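Local coordinates for penicillin-binding protein PbpB (Mycobacterium tuberculosis, PDB 6KGU) that synthesises cross-linked peptidoglycan from lipid intermediates for the mycobacterial cell wall and is inactivated by beta-lactam antibiotics such as aztreonam, at residues S222-D227 against L234-D239; P264-S269 against I382-S387. All blocks are in the same frame, centred on the assembly; numbering follows the deposited sequence.

Contact 1: residues S222-D227 against L234-D239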
loop_
_atom_site.group_PDB
_atom_site.type_symbol
_atom_site.label_atom_id
_atom_site.label_comp_id
_atom_site.label_asym_id
_atom_site.label_seq_id
_atom_site.Cartn_x
_atom_site.Cartn_y
_atom_site.Cartn_z
ATOM N N SER A 222 -8.639 1.863 2.640
ATOM C CA SER A 222 -7.942 2.100 1.388
ATOM C C SER A 222 -7.111 0.868 1.066
ATOM O O SER A 222 -6.837 0.039 1.934
ATOM C CB SER A 222 -7.079 3.361 1.462
ATOM O OG SER A 222 -6.177 3.232 2.526
ATOM N N ALA A 223 -6.741 0.744 -0.207
ATOM C CA ALA A 223 -6.041 -0.429 -0.703
ATOM C C ALA A 223 -5.221 -0.028 -1.923
ATOM O O ALA A 223 -5.621 0.840 -2.710
ATOM C CB ALA A 223 -7.002 -1.587 -1.065
ATOM N N VAL A 224 -4.073 -0.676 -2.072
ATOM C CA VAL A 224 -3.158 -0.444 -3.185
ATOM C C VAL A 224 -2.748 -1.803 -3.730
ATOM O O VAL A 224 -2.448 -2.720 -2.957
ATOM C CB VAL A 224 -1.912 0.360 -2.743
ATOM C CG1 VAL A 224 -0.834 0.373 -3.862
ATOM C CG2 VAL A 224 -2.312 1.803 -2.318
ATOM N N VAL A 225 -2.751 -1.941 -5.050
ATOM C CA VAL A 225 -2.251 -3.137 -5.713
ATOM C C VAL A 225 -1.100 -2.717 -6.616
ATOM O O VAL A 225 -1.283 -1.899 -7.524
ATOM C CB VAL A 225 -3.339 -3.851 -6.528
ATOM C CG1 VAL A 225 -2.727 -5.084 -7.223
ATOM C CG2 VAL A 225 -4.537 -4.258 -5.624
ATOM N N LEU A 226 0.073 -3.295 -6.387
ATOM C CA LEU A 226 1.229 -3.046 -7.227
ATOM C C LEU A 226 1.577 -4.275 -8.051
ATOM O O LEU A 226 1.432 -5.411 -7.595
ATOM C CB LEU A 226 2.453 -2.656 -6.392
ATOM C CG LEU A 226 2.387 -1.416 -5.497
ATOM C CD1 LEU A 226 3.747 -1.211 -4.803
ATOM C CD2 LEU A 226 1.998 -0.185 -6.302
ATOM N N ASP A 227 2.058 -4.035 -9.268
ATOM C CA ASP A 227 2.736 -5.094 -9.994
ATOM C C ASP A 227 4.020 -5.461 -9.261
ATOM O O ASP A 227 4.843 -4.590 -8.962
ATOM C CB ASP A 227 3.057 -4.666 -11.430
ATOM C CG ASP A 227 3.864 -5.720 -12.162
ATOM O OD1 ASP A 227 3.265 -6.672 -12.666
ATOM O OD2 ASP A 227 5.110 -5.628 -12.173
ATOM N N LEU A 234 -1.364 -0.703 -10.118
ATOM C CA LEU A 234 -2.471 -1.300 -10.871
ATOM C C LEU A 234 -3.839 -0.913 -10.313
ATOM O O LEU A 234 -4.827 -0.899 -11.055
ATOM C CB LEU A 234 -2.341 -2.830 -10.872
ATOM C CG LEU A 234 -1.076 -3.449 -11.496
ATOM C CD1 LEU A 234 -1.201 -4.966 -11.607
ATOM C CD2 LEU A 234 -0.780 -2.835 -12.875
ATOM N N ALA A 235 -3.924 -0.630 -9.018
ATOM C CA ALA A 235 -5.155 -0.147 -8.403
ATOM C C ALA A 235 -4.783 0.683 -7.183
ATOM O O ALA A 235 -3.837 0.348 -6.466
ATOM C CB ALA A 235 -6.092 -1.295 -7.987
ATOM N N MET A 236 -5.537 1.757 -6.950
ATOM C CA MET A 236 -5.351 2.575 -5.753
ATOM C C MET A 236 -6.735 3.112 -5.418
ATOM O O MET A 236 -7.314 3.860 -6.213
ATOM C CB MET A 236 -4.340 3.705 -6.000
ATOM C CG MET A 236 -4.047 4.601 -4.806
ATOM S SD MET A 236 -2.799 5.887 -5.144
ATOM C CE MET A 236 -1.289 4.943 -4.898
ATOM N N ALA A 237 -7.282 2.713 -4.279
ATOM C CA ALA A 237 -8.672 3.032 -3.986
ATOM C C ALA A 237 -8.876 3.360 -2.516
ATOM O O ALA A 237 -8.170 2.858 -1.636
ATOM C CB ALA A 237 -9.605 1.880 -4.371
ATOM N N ASN A 238 -9.869 4.208 -2.266
ATOM C CA ASN A 238 -10.381 4.444 -0.930
ATOM C C ASN A 238 -11.896 4.356 -0.982
ATOM O O ASN A 238 -12.496 4.373 -2.060
ATOM C CB ASN A 238 -9.930 5.802 -0.382
ATOM C CG ASN A 238 -9.981 6.875 -1.431
ATOM O OD1 ASN A 238 -8.959 7.210 -2.045
ATOM N ND2 ASN A 238 -11.183 7.416 -1.669
ATOM N N ASP A 239 -12.509 4.238 0.194
ATOM C CA ASP A 239 -13.961 4.254 0.277
ATOM C C ASP A 239 -14.473 5.679 0.072
ATOM O O ASP A 239 -13.718 6.654 0.163
ATOM C CB ASP A 239 -14.420 3.735 1.639
ATOM C CG ASP A 239 -14.125 4.721 2.762
ATOM O OD1 ASP A 239 -12.924 4.924 3.091
ATOM O OD2 ASP A 239 -15.094 5.281 3.323
#

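Contact 2: residues P264-S269 against I382-S387. With AZR (2-({[(1Z)-1-(2-amino-1,3-thiazol-4-yl)-2-oxo-2-{[(2S,3S)-1-oxo-3-(sulfoamino)butan-2-yl]amino}ethylidene]amino}oxy)-2-methylpropanoic acid), chain B.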
loop_
_atom_site.group_PDB
_atom_site.type_symbol
_atom_site.label_atom_id
_atom_site.label_comp_id
_atom_site.label_asym_id
_atom_site.label_seq_id
_atom_site.Cartn_x
_atom_site.Cartn_y
_atom_site.Cartn_z
ATOM N N PRO A 264 -0.317 9.505 6.240
ATOM C CA PRO A 264 0.519 8.470 6.865
ATOM C C PRO A 264 -0.085 8.004 8.174
ATOM O O PRO A 264 -0.920 8.676 8.774
ATOM C CB PRO A 264 1.870 9.168 7.086
ATOM C CG PRO A 264 1.493 10.679 7.226
ATOM C CD PRO A 264 0.327 10.836 6.252
ATOM N N PHE A 265 0.367 6.831 8.623
ATOM C CA PHE A 265 -0.112 6.235 9.866
ATOM C C PHE A 265 1.027 5.448 10.514
ATOM O O PHE A 265 1.988 5.053 9.846
ATOM C CB PHE A 265 -1.317 5.314 9.610
ATOM C CG PHE A 265 -1.060 4.267 8.550
ATOM C CD1 PHE A 265 -0.434 3.072 8.865
ATOM C CD2 PHE A 265 -1.430 4.487 7.233
ATOM C CE1 PHE A 265 -0.175 2.120 7.900
ATOM C CE2 PHE A 265 -1.178 3.518 6.250
ATOM C CZ PHE A 265 -0.557 2.334 6.593
ATOM N N GLU A 266 0.913 5.221 11.827
ATOM C CA GLU A 266 1.845 4.309 12.521
ATOM C C GLU A 266 1.562 2.892 12.051
ATOM O O GLU A 266 0.425 2.429 12.177
ATOM C CB GLU A 266 1.701 4.378 14.047
ATOM C CG GLU A 266 2.582 5.387 14.741
ATOM C CD GLU A 266 2.926 4.999 16.178
ATOM O OE1 GLU A 266 2.125 4.313 16.857
ATOM O OE2 GLU A 266 4.019 5.379 16.632
ATOM N N PRO A 267 2.539 2.165 11.512
ATOM C CA PRO A 267 2.236 0.864 10.903
ATOM C C PRO A 267 1.984 -0.269 11.896
ATOM O O PRO A 267 1.300 -1.237 11.562
ATOM C CB PRO A 267 3.493 0.582 10.075
ATOM C CG PRO A 267 4.592 1.261 10.869
ATOM C CD PRO A 267 3.955 2.540 11.343
ATOM N N GLY A 268 2.568 -0.207 13.086
ATOM C CA GLY A 268 2.547 -1.408 13.908
ATOM C C GLY A 268 3.208 -2.566 13.175
ATOM O O GLY A 268 4.188 -2.385 12.443
ATOM N N SER A 269 2.628 -3.764 13.317
ATOM C CA SER A 269 3.348 -5.004 13.005
ATOM C C SER A 269 3.626 -5.234 11.519
ATOM O O SER A 269 4.445 -6.113 11.193
ATOM C CB SER A 269 2.579 -6.212 13.547
ATOM O OG SER A 269 2.659 -6.250 14.968
ATOM N N ILE A 382 8.894 -2.885 15.960
ATOM C CA ILE A 382 7.517 -3.369 15.974
ATOM C C ILE A 382 6.543 -2.350 15.374
ATOM O O ILE A 382 5.329 -2.502 15.515
ATOM C CB ILE A 382 7.096 -3.804 17.391
ATOM C CG1 ILE A 382 7.316 -2.691 18.419
ATOM C CG2 ILE A 382 7.934 -5.015 17.820
ATOM C CD1 ILE A 382 6.184 -1.717 18.568
ATOM N N GLY A 383 7.049 -1.328 14.690
ATOM C CA GLY A 383 6.193 -0.395 13.983
ATOM C C GLY A 383 5.639 0.750 14.808
ATOM O O GLY A 383 4.616 1.325 14.425
ATOM N N GLN A 384 6.273 1.102 15.922
ATOM C CA GLN A 384 5.840 2.222 16.747
ATOM C C GLN A 384 6.887 3.319 16.669
ATOM O O GLN A 384 8.086 3.034 16.667
ATOM C CB GLN A 384 5.632 1.796 18.207
ATOM C CG GLN A 384 5.012 2.866 19.103
ATOM C CD GLN A 384 5.030 2.482 20.588
ATOM O OE1 GLN A 384 4.704 1.348 20.956
ATOM N NE2 GLN A 384 5.422 3.423 21.442
ATOM N N GLY A 385 6.442 4.575 16.600
ATOM C CA GLY A 385 7.378 5.685 16.573
ATOM C C GLY A 385 7.777 6.163 15.197
ATOM O O GLY A 385 8.719 6.956 15.074
ATOM N N LEU A 386 7.094 5.704 14.157
ATOM C CA LEU A 386 7.326 6.165 12.803
ATOM C C LEU A 386 5.985 6.117 12.095
ATOM O O LEU A 386 5.021 5.519 12.595
ATOM C CB LEU A 386 8.367 5.309 12.067
ATOM C CG LEU A 386 7.963 3.933 11.529
ATOM C CD1 LEU A 386 9.098 3.316 10.732
ATOM C CD2 LEU A 386 7.553 2.993 12.669
ATOM N N SER A 387 5.919 6.749 10.927
ATOM C CA SER A 387 4.686 6.723 10.159
ATOM C C SER A 387 5.020 6.531 8.694
ATOM O O SER A 387 6.102 6.909 8.235
ATOM C CB SER A 387 3.867 8.007 10.371
ATOM O OG SER A 387 4.514 9.096 9.753
HETATM C C7 AZR B . -0.268 -7.770 18.180
HETATM S S8 AZR B . 2.557 0.185 17.412
HETATM O O9 AZR B . 0.743 -4.939 14.848
HETATM O O10 AZR B . 1.991 -4.595 19.380
HETATM O O11 AZR B . -1.034 -4.066 20.077
HETATM N N12 AZR B . 0.307 -7.927 15.777
HETATM N N13 AZR B . 0.568 -4.704 17.602
HETATM N N14 AZR B . -0.601 -2.753 19.726
HETATM N N15 AZR B . 0.354 -0.329 18.669
HETATM N N16 AZR B . 0.603 1.925 18.046
HETATM S S17 AZR B . -0.836 -8.511 14.829
HETATM C C18 AZR B . -0.010 -7.014 16.890
HETATM C C19 AZR B . 1.082 -5.939 17.019
HETATM C C20 AZR B . 1.475 -5.573 15.565
HETATM C C21 AZR B . 1.102 -4.106 18.684
HETATM C C22 AZR B . 0.470 -2.802 19.027
HETATM C C23 AZR B . -2.244 -4.077 20.803
HETATM C C24 AZR B . 1.047 -1.526 18.532
HETATM C C25 AZR B . 2.243 -1.443 17.893
HETATM C C26 AZR B . 1.028 0.657 18.116
HETATM C C27 AZR B . -3.327 -3.657 19.826
HETATM C C28 AZR B . -2.510 -5.464 21.359
HETATM C C29 AZR B . -2.118 -3.072 21.945
HETATM O O30 AZR B . -1.057 -2.656 22.357
HETATM O O31 AZR B . -3.264 -2.747 22.459
HETATM O O32 AZR B . -1.577 -9.468 15.565
HETATM O O33 AZR B . -0.100 -9.330 13.727
HETATM O O34 AZR B . -1.468 -7.421 14.181
#

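Contact 1: residues S222-D227 against L234-D239
Val-225 sets its carbonyl against two successive residues of the partner strand, Leu-234 and Ala-235, which makes a classic beta bulge in the hairpin formed by strands 220-227 and 233-238 of the transpeptidase domain. Both amides bind Val-225 O: Leu-234 N at 2.9 Å, nearly in line with the C=O bond, and Ala-235 N at a longer 3.3 Å, in the carbonyl plane on a lone pair. Beyond the bulge the strands run antiparallel, with Ala-223 and Ala-237 as a hydrogen-bonded pair. On the face of Ala-223, Val-225, Ala-235 and Ala-237 the small methyls leave a shallow surface on which Val-225 is the main bump. Its CB lies 4.0 Å from Ala-235 CB, and helix 199-216 covers this side, with Gln-202 meeting both Ala-235 and Ala-237. The other face is more rugged. There Val-224 and Met-236 run alongside each other in the same sense, and Val-224 CG2, anti to the carbonyl carbon, reaches Met-236 CG at 4.1 Å. The methionine runs straight from its backbone and then bends at its thioether (chi3 -83°), which brings CE back to 4.2 Å from the same CG2 methyl. Ala-260 of helix 259-262 touches both side chains, while Leu-390 and Thr-394 of helix 390-401 pack on Val-224. At the bulged end Leu-234 reaches across to the backbone at the end of strand 220-227, its CG 3.9 Å from Asp-227 N.

Contact 2: residues P264-S269 against I382-S387
The Glu-266 carboxylate and the Gln-384 amide are neighbours extending in one direction, with their planes 46° apart; Gln-384 CG is 3.7 Å from Glu-266 OE2. Gly-385 N approaches Glu-266 OE2 from above the carboxylate plane, 43° out of it, yet forms a short, fairly straight hydrogen bond of 2.6 Å. The other oxygen, Glu-266 OE1, takes the aminothiazole amine N16 of aztreonam at 3.1 Å and also binds Tyr-489 OH. Glu-266 is thus held through both oxygens, which probably fixes the rotation of the carboxylate beside the amine of the drug. Gln-384 CB touches the thiazole sulfur S8 at 3.6 Å. These two loops line the antibiotic pocket of the penicillin-binding transpeptidase fold, and 264-269 ends at Ser-269, the nucleophile of the SxxK motif, whose OG is bonded covalently to C20 of the opened drug. Ser-269 N donates to the acyl oxygen O9, as in the oxyanion hole of this family. Just before it, Gly-268 N binds Gly-383 O at 2.9 Å. Gly-383 CA comes up against Gly-268 O at 3.2 Å, a CA-H...O contact. The puckered Pro-267 ring sets its CD against both Gly-383 O and Leu-386 O. Leu-386 CD2 lies 3.9 Å from Pro-267 CD.

Both contacts belong to the transpeptidase domain and follow one another along the chain, contact 1 closing before contact 2 opens. Their centres are 20 Å apart and their nearest atoms about 6 Å apart, without touching. Contact 2 holds five residues of the aztreonam pocket, the acylated serine among them, whereas contact 1 lies away from it, at one edge of the antiparallel sheet. Two helices bridge them: 259-262 packs on the hairpin and leads into loop 264-269, and helix 390-401, which follows loop 382-387, also packs on the hairpin. The sheet offers a second route, since strand 220-227 pairs with 509-516, next to which runs 493-502, whose Trp-495 meets Phe-265 and Glu-266.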